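Local coordinates for protein Dok-7 (Mus musculus, PDB 3ML4) that binds the juxtamembrane region of the receptor kinase MuSK and, as a dimer, promotes its autophosphorylation during formation of the neuromuscular synapse, at residues L161-A166 against I172-T177; G154-S159 against G184-S189; R26-R31 against C102-R107; T81-C86 against A90-F95. All coordinates share one frame; numbering follows the deposited sequence.

Contact 1 of 4, residues L161-A166 against I172-T177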
loop_
_atom_site.group_PDB
_atom_site.type_symbol
_atom_site.label_atom_id
_atom_site.label_comp_id
_atom_site.label_asym_id
_atom_site.label_seq_id
_atom_site.Cartn_x
_atom_site.Cartn_y
_atom_site.Cartn_z
ATOM N N LEU B 161 13.722 0.132 15.024
ATOM C CA LEU B 161 13.692 0.034 16.482
ATOM C C LEU B 161 14.412 -1.225 16.961
ATOM O O LEU B 161 14.098 -2.326 16.510
ATOM C CB LEU B 161 12.243 0.012 16.970
ATOM C CG LEU B 161 11.529 1.280 17.440
ATOM C CD1 LEU B 161 12.015 2.559 16.755
ATOM C CD2 LEU B 161 10.037 1.086 17.243
ATOM N N ARG B 162 15.373 -1.060 17.870
ATOM C CA ARG B 162 16.103 -2.200 18.445
ATOM C C ARG B 162 15.211 -2.977 19.395
ATOM O O ARG B 162 15.086 -4.194 19.295
ATOM C CB ARG B 162 17.335 -1.750 19.235
ATOM C CG ARG B 162 18.320 -0.880 18.490
ATOM C CD ARG B 162 19.727 -1.046 19.056
ATOM N NE ARG B 162 20.625 0.028 18.625
ATOM C CZ ARG B 162 21.953 -0.053 18.630
ATOM N NH1 ARG B 162 22.560 -1.165 19.032
ATOM N NH2 ARG B 162 22.677 0.978 18.221
ATOM N N ARG B 163 14.601 -2.241 20.318
ATOM C CA ARG B 163 13.903 -2.812 21.454
ATOM C C ARG B 163 12.690 -1.962 21.779
ATOM O O ARG B 163 12.616 -0.791 21.396
ATOM C CB ARG B 163 14.842 -2.848 22.668
ATOM C CG ARG B 163 15.682 -4.112 22.793
ATOM C CD ARG B 163 17.180 -3.815 22.923
ATOM N NE ARG B 163 17.483 -2.793 23.924
ATOM C CZ ARG B 163 18.105 -3.021 25.081
ATOM N NH1 ARG B 163 18.507 -4.247 25.399
ATOM N NH2 ARG B 163 18.333 -2.014 25.922
ATOM N N TYR B 164 11.741 -2.567 22.482
ATOM C CA TYR B 164 10.574 -1.869 22.997
ATOM C C TYR B 164 9.887 -2.777 24.005
ATOM O O TYR B 164 10.099 -3.988 23.991
ATOM C CB TYR B 164 9.600 -1.485 21.870
ATOM C CG TYR B 164 9.093 -2.669 21.077
ATOM C CD1 TYR B 164 8.072 -3.476 21.571
ATOM C CD2 TYR B 164 9.639 -2.981 19.833
ATOM C CE1 TYR B 164 7.619 -4.565 20.861
ATOM C CE2 TYR B 164 9.182 -4.073 19.103
ATOM C CZ TYR B 164 8.176 -4.860 19.624
ATOM O OH TYR B 164 7.718 -5.939 18.910
ATOM N N GLY B 165 9.064 -2.197 24.872
ATOM C CA GLY B 165 8.290 -2.996 25.808
ATOM C C GLY B 165 7.421 -2.205 26.762
ATOM O O GLY B 165 7.705 -1.044 27.061
ATOM N N ALA B 166 6.354 -2.852 27.226
ATOM C CA ALA B 166 5.480 -2.305 28.254
ATOM C C ALA B 166 6.187 -2.296 29.599
ATOM O O ALA B 166 6.967 -3.200 29.904
ATOM C CB ALA B 166 4.196 -3.122 28.348
ATOM N N ILE B 172 8.340 1.816 26.833
ATOM C CA ILE B 172 9.678 2.228 26.415
ATOM C C ILE B 172 9.968 1.700 25.015
ATOM O O ILE B 172 9.657 0.549 24.713
ATOM C CB ILE B 172 10.771 1.709 27.405
ATOM C CG1 ILE B 172 10.581 2.319 28.800
ATOM C CG2 ILE B 172 12.179 2.002 26.881
ATOM C CD1 ILE B 172 11.371 1.613 29.909
ATOM N N PHE B 173 10.552 2.541 24.165
ATOM C CA PHE B 173 11.092 2.070 22.890
ATOM C C PHE B 173 12.462 2.678 22.562
ATOM O O PHE B 173 12.763 3.804 22.960
ATOM C CB PHE B 173 10.086 2.266 21.745
ATOM C CG PHE B 173 9.853 3.699 21.359
ATOM C CD1 PHE B 173 8.919 4.474 22.035
ATOM C CD2 PHE B 173 10.548 4.269 20.294
ATOM C CE1 PHE B 173 8.695 5.801 21.671
ATOM C CE2 PHE B 173 10.327 5.600 19.923
ATOM C CZ PHE B 173 9.399 6.363 20.612
ATOM N N GLU B 174 13.289 1.917 21.845
ATOM C CA GLU B 174 14.617 2.375 21.462
ATOM C C GLU B 174 14.831 2.359 19.946
ATOM O O GLU B 174 14.671 1.329 19.295
ATOM C CB GLU B 174 15.698 1.552 22.170
ATOM C CG GLU B 174 17.125 1.969 21.817
ATOM C CD GLU B 174 18.188 1.006 22.324
ATOM O OE1 GLU B 174 17.844 -0.002 22.987
ATOM O OE2 GLU B 174 19.382 1.264 22.054
ATOM N N GLY B 175 15.190 3.514 19.393
ATOM C CA GLY B 175 15.567 3.612 17.987
ATOM C C GLY B 175 17.056 3.382 17.797
ATOM O O GLY B 175 17.879 3.908 18.554
ATOM N N GLY B 176 17.405 2.604 16.776
ATOM C CA GLY B 176 18.790 2.249 16.518
ATOM C C GLY B 176 19.560 3.227 15.653
ATOM O O GLY B 176 19.093 4.335 15.372
ATOM N N THR B 177 20.746 2.796 15.233
ATOM C CA THR B 177 21.639 3.578 14.369
ATOM C C THR B 177 20.960 4.058 13.093
ATOM O O THR B 177 21.179 5.185 12.665
ATOM C CB THR B 177 22.926 2.779 14.035
ATOM O OG1 THR B 177 23.743 2.704 15.207
ATOM C CG2 THR B 177 23.723 3.431 12.914
#

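Contact 2 of 4, residues G154-S159 against G184-S189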
loop_
_atom_site.group_PDB
_atom_site.type_symbol
_atom_site.label_atom_id
_atom_site.label_comp_id
_atom_site.label_asym_id
_atom_site.label_seq_id
_atom_site.Cartn_x
_atom_site.Cartn_y
_atom_site.Cartn_z
ATOM N N GLY B 154 8.486 13.683 16.286
ATOM C CA GLY B 154 9.367 12.519 16.332
ATOM C C GLY B 154 8.849 11.449 15.399
ATOM O O GLY B 154 7.647 11.186 15.371
ATOM N N GLN B 155 9.752 10.844 14.627
ATOM C CA GLN B 155 9.381 9.828 13.637
ATOM C C GLN B 155 10.411 8.703 13.506
ATOM O O GLN B 155 11.615 8.951 13.467
ATOM C CB GLN B 155 9.122 10.465 12.268
ATOM C CG GLN B 155 10.322 11.199 11.671
ATOM C CD GLN B 155 10.041 11.762 10.288
ATOM O OE1 GLN B 155 10.092 12.973 10.078
ATOM N NE2 GLN B 155 9.734 10.883 9.339
ATOM N N TRP B 156 9.920 7.470 13.431
ATOM C CA TRP B 156 10.766 6.287 13.292
ATOM C C TRP B 156 10.100 5.300 12.343
ATOM O O TRP B 156 8.876 5.177 12.341
ATOM C CB TRP B 156 10.964 5.594 14.651
ATOM C CG TRP B 156 11.498 6.465 15.768
ATOM C CD1 TRP B 156 12.793 6.554 16.183
ATOM C CD2 TRP B 156 10.747 7.357 16.608
ATOM N NE1 TRP B 156 12.902 7.444 17.229
ATOM C CE2 TRP B 156 11.662 7.953 17.507
ATOM C CE3 TRP B 156 9.394 7.711 16.685
ATOM C CZ2 TRP B 156 11.267 8.890 18.472
ATOM C CZ3 TRP B 156 9.001 8.640 17.642
ATOM C CH2 TRP B 156 9.938 9.220 18.525
ATOM N N LYS B 157 10.900 4.605 11.535
ATOM C CA LYS B 157 10.457 3.352 10.928
ATOM C C LYS B 157 10.434 2.334 12.054
ATOM O O LYS B 157 11.390 2.253 12.833
ATOM C CB LYS B 157 11.432 2.857 9.857
ATOM C CG LYS B 157 11.387 3.564 8.514
ATOM C CD LYS B 157 11.937 2.645 7.421
ATOM C CE LYS B 157 12.995 3.330 6.559
ATOM N NZ LYS B 157 12.511 4.577 5.887
ATOM N N LEU B 158 9.358 1.556 12.147
ATOM C CA LEU B 158 9.305 0.443 13.098
ATOM C C LEU B 158 10.452 -0.563 12.931
ATOM O O LEU B 158 10.931 -1.126 13.913
ATOM C CB LEU B 158 7.955 -0.271 13.032
ATOM C CG LEU B 158 7.108 -0.139 14.300
ATOM C CD1 LEU B 158 6.513 1.258 14.450
ATOM C CD2 LEU B 158 6.015 -1.193 14.315
ATOM N N SER B 159 10.899 -0.758 11.692
ATOM C CA SER B 159 11.975 -1.702 11.386
ATOM C C SER B 159 13.358 -1.234 11.875
ATOM O O SER B 159 14.338 -1.989 11.822
ATOM C CB SER B 159 11.999 -2.018 9.880
ATOM O OG SER B 159 12.206 -0.845 9.110
ATOM N N GLY B 184 18.266 6.215 20.025
ATOM C CA GLY B 184 18.296 6.256 21.483
ATOM C C GLY B 184 17.044 5.713 22.141
ATOM O O GLY B 184 16.183 5.134 21.481
ATOM N N VAL B 185 16.948 5.931 23.452
ATOM C CA VAL B 185 15.904 5.345 24.283
ATOM C C VAL B 185 14.887 6.411 24.711
ATOM O O VAL B 185 15.264 7.487 25.172
ATOM C CB VAL B 185 16.524 4.641 25.517
ATOM C CG1 VAL B 185 15.480 3.824 26.262
ATOM C CG2 VAL B 185 17.692 3.746 25.094
ATOM N N PHE B 186 13.603 6.101 24.552
ATOM C CA PHE B 186 12.521 7.057 24.811
ATOM C C PHE B 186 11.450 6.474 25.723
ATOM O O PHE B 186 11.138 5.278 25.641
ATOM C CB PHE B 186 11.894 7.531 23.495
ATOM C CG PHE B 186 12.877 8.165 22.551
ATOM C CD1 PHE B 186 13.445 7.426 21.522
ATOM C CD2 PHE B 186 13.247 9.499 22.700
ATOM C CE1 PHE B 186 14.361 8.008 20.653
ATOM C CE2 PHE B 186 14.152 10.090 21.828
ATOM C CZ PHE B 186 14.715 9.341 20.807
ATOM N N PHE B 187 10.886 7.333 26.573
ATOM C CA PHE B 187 10.016 6.908 27.667
ATOM C C PHE B 187 8.668 7.601 27.620
ATOM O O PHE B 187 8.599 8.828 27.587
ATOM C CB PHE B 187 10.666 7.231 29.014
ATOM C CG PHE B 187 11.958 6.514 29.267
ATOM C CD1 PHE B 187 12.006 5.454 30.166
ATOM C CD2 PHE B 187 13.133 6.912 28.631
ATOM C CE1 PHE B 187 13.197 4.794 30.415
ATOM C CE2 PHE B 187 14.333 6.256 28.867
ATOM C CZ PHE B 187 14.365 5.199 29.761
ATOM N N LEU B 188 7.595 6.817 27.647
ATOM C CA LEU B 188 6.240 7.363 27.621
ATOM C C LEU B 188 5.407 6.836 28.779
ATOM O O LEU B 188 5.526 5.670 29.152
ATOM C CB LEU B 188 5.537 7.039 26.291
ATOM C CG LEU B 188 6.279 7.222 24.960
ATOM C CD1 LEU B 188 5.407 6.767 23.782
ATOM C CD2 LEU B 188 6.741 8.658 24.759
ATOM N N SER B 189 4.573 7.714 29.337
ATOM C CA SER B 189 3.585 7.351 30.345
ATOM C C SER B 189 2.236 7.135 29.678
ATOM O O SER B 189 1.768 7.980 28.911
ATOM C CB SER B 189 3.449 8.446 31.413
ATOM O OG SER B 189 4.537 8.425 32.321
#

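Contact 3 of 4, residues R26-R31 against C102-R107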
loop_
_atom_site.group_PDB
_atom_site.type_symbol
_atom_site.label_atom_id
_atom_site.label_comp_id
_atom_site.label_asym_id
_atom_site.label_seq_id
_atom_site.Cartn_x
_atom_site.Cartn_y
_atom_site.Cartn_z
ATOM N N ARG B 26 -18.318 22.508 1.891
ATOM C CA ARG B 26 -18.252 21.896 0.572
ATOM C C ARG B 26 -18.435 20.394 0.713
ATOM O O ARG B 26 -18.151 19.833 1.773
ATOM C CB ARG B 26 -16.919 22.227 -0.120
ATOM C CG ARG B 26 -16.945 23.554 -0.882
ATOM C CD ARG B 26 -15.587 23.974 -1.413
ATOM N NE ARG B 26 -15.535 25.415 -1.670
ATOM C CZ ARG B 26 -14.743 25.999 -2.567
ATOM N NH1 ARG B 26 -13.930 25.272 -3.328
ATOM N NH2 ARG B 26 -14.774 27.317 -2.713
ATOM N N TRP B 27 -18.936 19.750 -0.342
ATOM C CA TRP B 27 -19.095 18.299 -0.346
ATOM C C TRP B 27 -17.739 17.659 -0.634
ATOM O O TRP B 27 -17.122 17.928 -1.671
ATOM C CB TRP B 27 -20.149 17.863 -1.365
ATOM C CG TRP B 27 -20.436 16.385 -1.363
ATOM C CD1 TRP B 27 -19.806 15.429 -2.109
ATOM C CD2 TRP B 27 -21.432 15.693 -0.589
ATOM N NE1 TRP B 27 -20.342 14.188 -1.848
ATOM C CE2 TRP B 27 -21.344 14.322 -0.921
ATOM C CE3 TRP B 27 -22.389 16.101 0.349
ATOM C CZ2 TRP B 27 -22.173 13.352 -0.344
ATOM C CZ3 TRP B 27 -23.215 15.135 0.924
ATOM C CH2 TRP B 27 -23.100 13.778 0.573
ATOM N N LEU B 28 -17.278 16.830 0.302
ATOM C CA LEU B 28 -15.935 16.251 0.236
ATOM C C LEU B 28 -15.974 14.764 -0.040
ATOM O O LEU B 28 -16.715 14.020 0.604
ATOM C CB LEU B 28 -15.159 16.521 1.533
ATOM C CG LEU B 28 -13.699 16.059 1.632
ATOM C CD1 LEU B 28 -12.778 16.890 0.745
ATOM C CD2 LEU B 28 -13.226 16.114 3.069
ATOM N N VAL B 29 -15.165 14.346 -1.006
ATOM C CA VAL B 29 -14.997 12.935 -1.340
ATOM C C VAL B 29 -13.578 12.484 -0.980
ATOM O O VAL B 29 -12.591 13.055 -1.461
ATOM C CB VAL B 29 -15.292 12.667 -2.847
ATOM C CG1 VAL B 29 -14.751 11.309 -3.296
ATOM C CG2 VAL B 29 -16.782 12.766 -3.127
ATOM N N LEU B 30 -13.487 11.469 -0.124
ATOM C CA LEU B 30 -12.204 10.847 0.191
ATOM C C LEU B 30 -12.141 9.442 -0.358
ATOM O O LEU B 30 -13.055 8.640 -0.147
ATOM C CB LEU B 30 -11.943 10.829 1.700
ATOM C CG LEU B 30 -11.524 12.157 2.335
ATOM C CD1 LEU B 30 -11.366 11.997 3.835
ATOM C CD2 LEU B 30 -10.235 12.719 1.706
ATOM N N ARG B 31 -11.060 9.157 -1.077
ATOM C CA ARG B 31 -10.798 7.810 -1.583
ATOM C C ARG B 31 -9.305 7.529 -1.711
ATOM O O ARG B 31 -8.503 8.448 -1.889
ATOM C CB ARG B 31 -11.525 7.561 -2.917
ATOM C CG ARG B 31 -10.926 8.211 -4.170
ATOM C CD ARG B 31 -11.704 7.702 -5.376
ATOM N NE ARG B 31 -11.171 8.061 -6.690
ATOM C CZ ARG B 31 -10.228 7.376 -7.334
ATOM N NH1 ARG B 31 -9.663 6.320 -6.770
ATOM N NH2 ARG B 31 -9.834 7.762 -8.541
ATOM N N CYS B 102 -16.817 10.529 14.101
ATOM C CA CYS B 102 -16.388 9.195 14.522
ATOM C C CYS B 102 -16.504 8.188 13.389
ATOM O O CYS B 102 -15.625 7.345 13.213
ATOM C CB CYS B 102 -17.204 8.710 15.720
ATOM S SG CYS B 102 -17.005 9.723 17.183
ATOM N N ALA B 103 -17.597 8.281 12.634
ATOM C CA ALA B 103 -17.805 7.443 11.461
ATOM C C ALA B 103 -16.649 7.618 10.479
ATOM O O ALA B 103 -16.070 6.635 10.017
ATOM C CB ALA B 103 -19.140 7.771 10.792
ATOM N N TRP B 104 -16.300 8.872 10.189
ATOM C CA TRP B 104 -15.171 9.183 9.313
ATOM C C TRP B 104 -13.836 8.657 9.866
ATOM O O TRP B 104 -13.064 8.026 9.137
ATOM C CB TRP B 104 -15.109 10.688 9.020
ATOM C CG TRP B 104 -16.025 11.121 7.907
ATOM C CD1 TRP B 104 -17.368 10.882 7.810
ATOM C CD2 TRP B 104 -15.667 11.869 6.735
ATOM N NE1 TRP B 104 -17.866 11.429 6.653
ATOM C CE2 TRP B 104 -16.846 12.044 5.974
ATOM C CE3 TRP B 104 -14.467 12.409 6.252
ATOM C CZ2 TRP B 104 -16.859 12.732 4.754
ATOM C CZ3 TRP B 104 -14.486 13.101 5.037
ATOM C CH2 TRP B 104 -15.672 13.250 4.304
ATOM N N ASP B 105 -13.586 8.893 11.154
ATOM C CA ASP B 105 -12.374 8.400 11.809
ATOM C C ASP B 105 -12.253 6.873 11.741
ATOM O O ASP B 105 -11.183 6.349 11.419
ATOM C CB ASP B 105 -12.313 8.858 13.270
ATOM C CG ASP B 105 -11.059 8.382 13.972
ATOM O OD1 ASP B 105 -10.030 9.083 13.902
ATOM O OD2 ASP B 105 -11.098 7.303 14.587
ATOM N N THR B 106 -13.349 6.174 12.049
ATOM C CA THR B 106 -13.370 4.711 12.050
ATOM C C THR B 106 -13.199 4.133 10.638
ATOM O O THR B 106 -12.454 3.166 10.446
ATOM C CB THR B 106 -14.671 4.163 12.690
ATOM O OG1 THR B 106 -14.914 4.833 13.933
ATOM C CG2 THR B 106 -14.578 2.660 12.938
ATOM N N ARG B 107 -13.879 4.732 9.661
ATOM C CA ARG B 107 -13.823 4.264 8.274
ATOM C C ARG B 107 -12.440 4.503 7.657
ATOM O O ARG B 107 -11.858 3.588 7.066
ATOM C CB ARG B 107 -14.944 4.912 7.436
ATOM C CG ARG B 107 -15.149 4.355 6.012
ATOM C CD ARG B 107 -15.797 2.969 5.982
ATOM N NE ARG B 107 -14.781 1.926 5.894
ATOM C CZ ARG B 107 -14.389 1.343 4.761
ATOM N NH1 ARG B 107 -14.949 1.671 3.602
ATOM N NH2 ARG B 107 -13.440 0.416 4.793
#

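Contact 4 of 4, residues T81-C86 against A90-F95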
loop_
_atom_site.group_PDB
_atom_site.type_symbol
_atom_site.label_atom_id
_atom_site.label_comp_id
_atom_site.label_asym_id
_atom_site.label_seq_id
_atom_site.Cartn_x
_atom_site.Cartn_y
_atom_site.Cartn_z
ATOM N N THR B 81 -14.014 18.052 14.853
ATOM C CA THR B 81 -13.026 18.153 13.798
ATOM C C THR B 81 -12.211 16.871 13.753
ATOM O O THR B 81 -12.046 16.190 14.773
ATOM C CB THR B 81 -12.043 19.309 14.058
ATOM O OG1 THR B 81 -11.492 19.166 15.368
ATOM C CG2 THR B 81 -12.737 20.653 13.955
ATOM N N LEU B 82 -11.705 16.546 12.568
ATOM C CA LEU B 82 -10.784 15.429 12.407
ATOM C C LEU B 82 -9.478 15.932 11.821
ATOM O O LEU B 82 -9.467 16.754 10.907
ATOM C CB LEU B 82 -11.389 14.338 11.519
ATOM C CG LEU B 82 -10.549 13.087 11.229
ATOM C CD1 LEU B 82 -10.268 12.279 12.501
ATOM C CD2 LEU B 82 -11.230 12.219 10.170
ATOM N N ALA B 83 -8.378 15.450 12.376
ATOM C CA ALA B 83 -7.069 15.793 11.873
ATOM C C ALA B 83 -6.509 14.621 11.085
ATOM O O ALA B 83 -6.439 13.499 11.593
ATOM C CB ALA B 83 -6.147 16.155 13.020
ATOM N N ILE B 84 -6.153 14.885 9.832
ATOM C CA ILE B 84 -5.305 13.989 9.059
ATOM C C ILE B 84 -3.892 14.519 9.231
ATOM O O ILE B 84 -3.537 15.574 8.698
ATOM C CB ILE B 84 -5.727 13.918 7.566
ATOM C CG1 ILE B 84 -7.038 13.142 7.435
ATOM C CG2 ILE B 84 -4.652 13.239 6.713
ATOM C CD1 ILE B 84 -7.834 13.472 6.190
ATOM N N ILE B 85 -3.107 13.796 10.019
ATOM C CA ILE B 85 -1.747 14.203 10.349
ATOM C C ILE B 85 -0.771 13.681 9.304
ATOM O O ILE B 85 -0.767 12.494 8.981
ATOM C CB ILE B 85 -1.329 13.715 11.751
ATOM C CG1 ILE B 85 -2.367 14.141 12.793
ATOM C CG2 ILE B 85 0.069 14.254 12.119
ATOM C CD1 ILE B 85 -2.393 13.278 14.019
ATOM N N CYS B 86 0.043 14.587 8.775
ATOM C CA CYS B 86 1.027 14.243 7.768
ATOM C C CYS B 86 2.402 14.723 8.202
ATOM O O CYS B 86 2.514 15.607 9.057
ATOM C CB CYS B 86 0.650 14.873 6.429
ATOM S SG CYS B 86 -1.009 14.443 5.870
ATOM N N ALA B 90 -0.905 19.211 8.696
ATOM C CA ALA B 90 -2.144 18.616 9.183
ATOM C C ALA B 90 -3.314 19.176 8.385
ATOM O O ALA B 90 -3.361 20.375 8.096
ATOM C CB ALA B 90 -2.323 18.901 10.655
ATOM N N VAL B 91 -4.249 18.303 8.022
ATOM C CA VAL B 91 -5.460 18.717 7.317
ATOM C C VAL B 91 -6.640 18.615 8.270
ATOM O O VAL B 91 -6.946 17.529 8.759
ATOM C CB VAL B 91 -5.713 17.859 6.052
ATOM C CG1 VAL B 91 -7.064 18.195 5.426
ATOM C CG2 VAL B 91 -4.591 18.056 5.044
HETATM N N MSE B 92 -7.291 19.746 8.536
HETATM C CA MSE B 92 -8.399 19.796 9.497
HETATM C C MSE B 92 -9.758 19.725 8.815
HETATM O O MSE B 92 -10.087 20.562 7.978
HETATM C CB MSE B 92 -8.312 21.049 10.381
HETATM C CG MSE B 92 -6.996 21.215 11.149
HETATM SE SE MSE B 92 -6.484 19.668 12.245
HETATM C CE MSE B 92 -7.956 19.660 13.535
ATOM N N LEU B 93 -10.532 18.708 9.179
ATOM C CA LEU B 93 -11.880 18.513 8.658
ATOM C C LEU B 93 -12.908 18.962 9.689
ATOM O O LEU B 93 -12.743 18.716 10.883
ATOM C CB LEU B 93 -12.116 17.044 8.297
ATOM C CG LEU B 93 -11.232 16.341 7.258
ATOM C CD1 LEU B 93 -11.750 14.930 6.991
ATOM C CD2 LEU B 93 -11.160 17.118 5.963
ATOM N N GLY B 94 -13.970 19.613 9.220
ATOM C CA GLY B 94 -14.999 20.151 10.099
ATOM C C GLY B 94 -16.342 19.475 9.934
ATOM O O GLY B 94 -16.927 19.490 8.851
ATOM N N PHE B 95 -16.831 18.892 11.021
ATOM C CA PHE B 95 -18.106 18.202 11.023
ATOM C C PHE B 95 -19.058 18.862 11.997
ATOM O O PHE B 95 -18.632 19.504 12.955
ATOM C CB PHE B 95 -17.926 16.739 11.421
ATOM C CG PHE B 95 -16.934 16.005 10.583
ATOM C CD1 PHE B 95 -15.593 15.967 10.949
ATOM C CD2 PHE B 95 -17.335 15.351 9.425
ATOM C CE1 PHE B 95 -14.667 15.289 10.176
ATOM C CE2 PHE B 95 -16.415 14.666 8.643
ATOM C CZ PHE B 95 -15.074 14.634 9.022
#

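Contact 1 of 4, residues L161-A166 against I172-T177
E174 reaches across to two arginines of the facing strand, R162 and R163, in a salt-bridge network where one carboxylate meets two guanidinium groups. With CG anti to the backbone N (chi1 180°) and the rest of the chain extended, its carboxylate projects beside both. E174 OE1 accepts from R163 NE at 3.0 Å, nearly along the C-O axis, while the guanidinium stands at 78° to the carboxylate. OE2 meets R162 more loosely: R162 NE is 3.9 Å from E174 OE2, which lies well out of the guanidinium plane, leaving charge attraction alone. R162 NE also passes G176 CA at 3.6 Å; a CB on G176 would probably crowd R162 CG, which suits glycine. On the other face the pairing is apolar. Y164 CB touches F173 CB at 3.8 Å while the phenol leads away to hydrogen-bond D201, and L161 CD1 reaches F173 CD2 at 4.2 Å. Between the faces run antiparallel backbone bonds such as G165 N to I172 O, 2.8 Å. R163 and Y164 also pair with a strand of the bound MuSK peptide, and T177 OG1 bonds a modified side chain there, a beta-augmented ligand groove characteristic of IRS-type PTB domains.

Contact 2 of 4, residues G154-S159 against G184-S189
W156 and F186 carry this contact by themselves, burying 44 and 42 Å² although their backbones stay far apart. The indole turns an edge toward the phenyl face: W156 CZ2 stands 3.9 Å above the F186 plane, displaced toward the rim, and the planes meet at 61°. The six-membered ring of W156 and the F186 ring have centroids 5.4 Å apart, the spacing of an edge-to-face pair. W156 NE1 comes within 3.8 Å of F186 CE1, yet its proton is used on W182 O, so the buried polar atom is satisfied while the carbon edge packs. Strands 151-157 and 184-189 belong to the beta sandwich of the PTB domain, a PH-like superfold, and the two rings meet in its interior. Such a span calls for large aromatic groups, and both side chains point toward the other strand. G154 suits its place too, because a CB there would probably run into W156 CH2. An alanine in place of W156 would remove the indole and is likely to open a gap beside F186 and leave W182 O without its donor. F173 makes a further edge-to-face pair with W156, and L142 and L144 of strand 141-146 pack against the indole as well.

Contact 3 of 4, residues R26-R31 against C102-R107
W104 brings the outer edge of its six-membered ring from the helix onto two leucines of the strand, and no other residue of segment 102-107 touches segment 26-31. One carbon does most of the work: W104 CZ3 lies 3.5 Å from L30 CD1, and the same CZ3 is 3.8 Å from L28 CD2. The two leucines arrive differently. L28 CD2 sits at the edge of the indole, near its plane, whereas L30 meets the ring obliquely, its side chain crossing that of W104 at about a right angle. Their first torsions differ as well: L28 holds CG anti to the backbone N (chi1 -177°), while L30 swings CG beside it (chi1 -76°), so that each brings a methyl to the same ring carbon. Both leucines point toward the helix and V29 between them points away, as strand alternation requires. Such packing of a C-terminal helix, here 98-112, against the curved sheet is characteristic of the PH fold, the helix supplying apolar side chains to the core. An alanine at W104 would take away the whole indole and would probably leave the methyls of L28 and L30 facing a gap. In the next shell, F95 pairs edge-to-face with W104, V11 and V15 of strand 11-17 also touch the indole, and M42 and V44 of strand 40-45 touch L28. Further out along the helix, T106 OG1 gives a 2.7 Å bond to C102 O, which T106 N also reaches, from the opposite face of the carbonyl plane.

Contact 4 of 4, residues T81-C86 against A90-F95
L82, I84, V91 and L93 share one face of this hairpin, and the packing is dense where F95 joins them. L82 CB meets F95 CE1 at 3.7 Å, at the edge of the phenyl ring and near its plane. L82 CD2 and L93 CD1 are 4.2 Å apart across the hydrogen-bonded pair L82 and L93, and L93 CD1 is also 4.3 Å from I84 CD1. Branched aliphatic and aromatic side chains suit this face because helix 98-112 lies over it: L82 packs on I108, L93 on W104 and F95 on M101. The strands are the last two of the PH-domain sheet, antiparallel at 158°, and a backbone bond from G94 to K16 brings the final one back to strand 11-17, nearly closing the barrel. L93 N to L82 O, 2.8 Å, is one of four backbone bonds holding the ladder, and its donor lies in the carbonyl plane. The opposite face is made otherwise. Here M92, deposited as selenomethionine, bends at chi2 and chi3 to lay SE against A83 CB at 3.6 Å; the small alanine gives it space, and W23 and Y75 also touch M92. Toward the turn the packing thins: A90 and V91 are partly exposed, and I85, though paired with A90, makes no side-chain contact with the facing strand and turns to P150 instead.

Contacts 1 and 2 lie in the PTB domain and contacts 3 and 4 in the PH domain. Contacts 1 and 2 have centres about 6 Å apart and share the sheet: strands 170-175 and 184-189 are neighbours, and F173 of contact 1 packs its CZ 3.6 Å from W156 CH2 of contact 2. The MuSK peptide lies chiefly along contact 1. Contacts 3 and 4, with centres about 10 Å apart, meet in one core, where W104 CD2 is 3.5 Å from F95 CE2. Between the domains, contacts 1 and 3 are about 34 Å apart centre to centre, whereas contacts 2 and 4 come within about 8 Å at their nearest atoms.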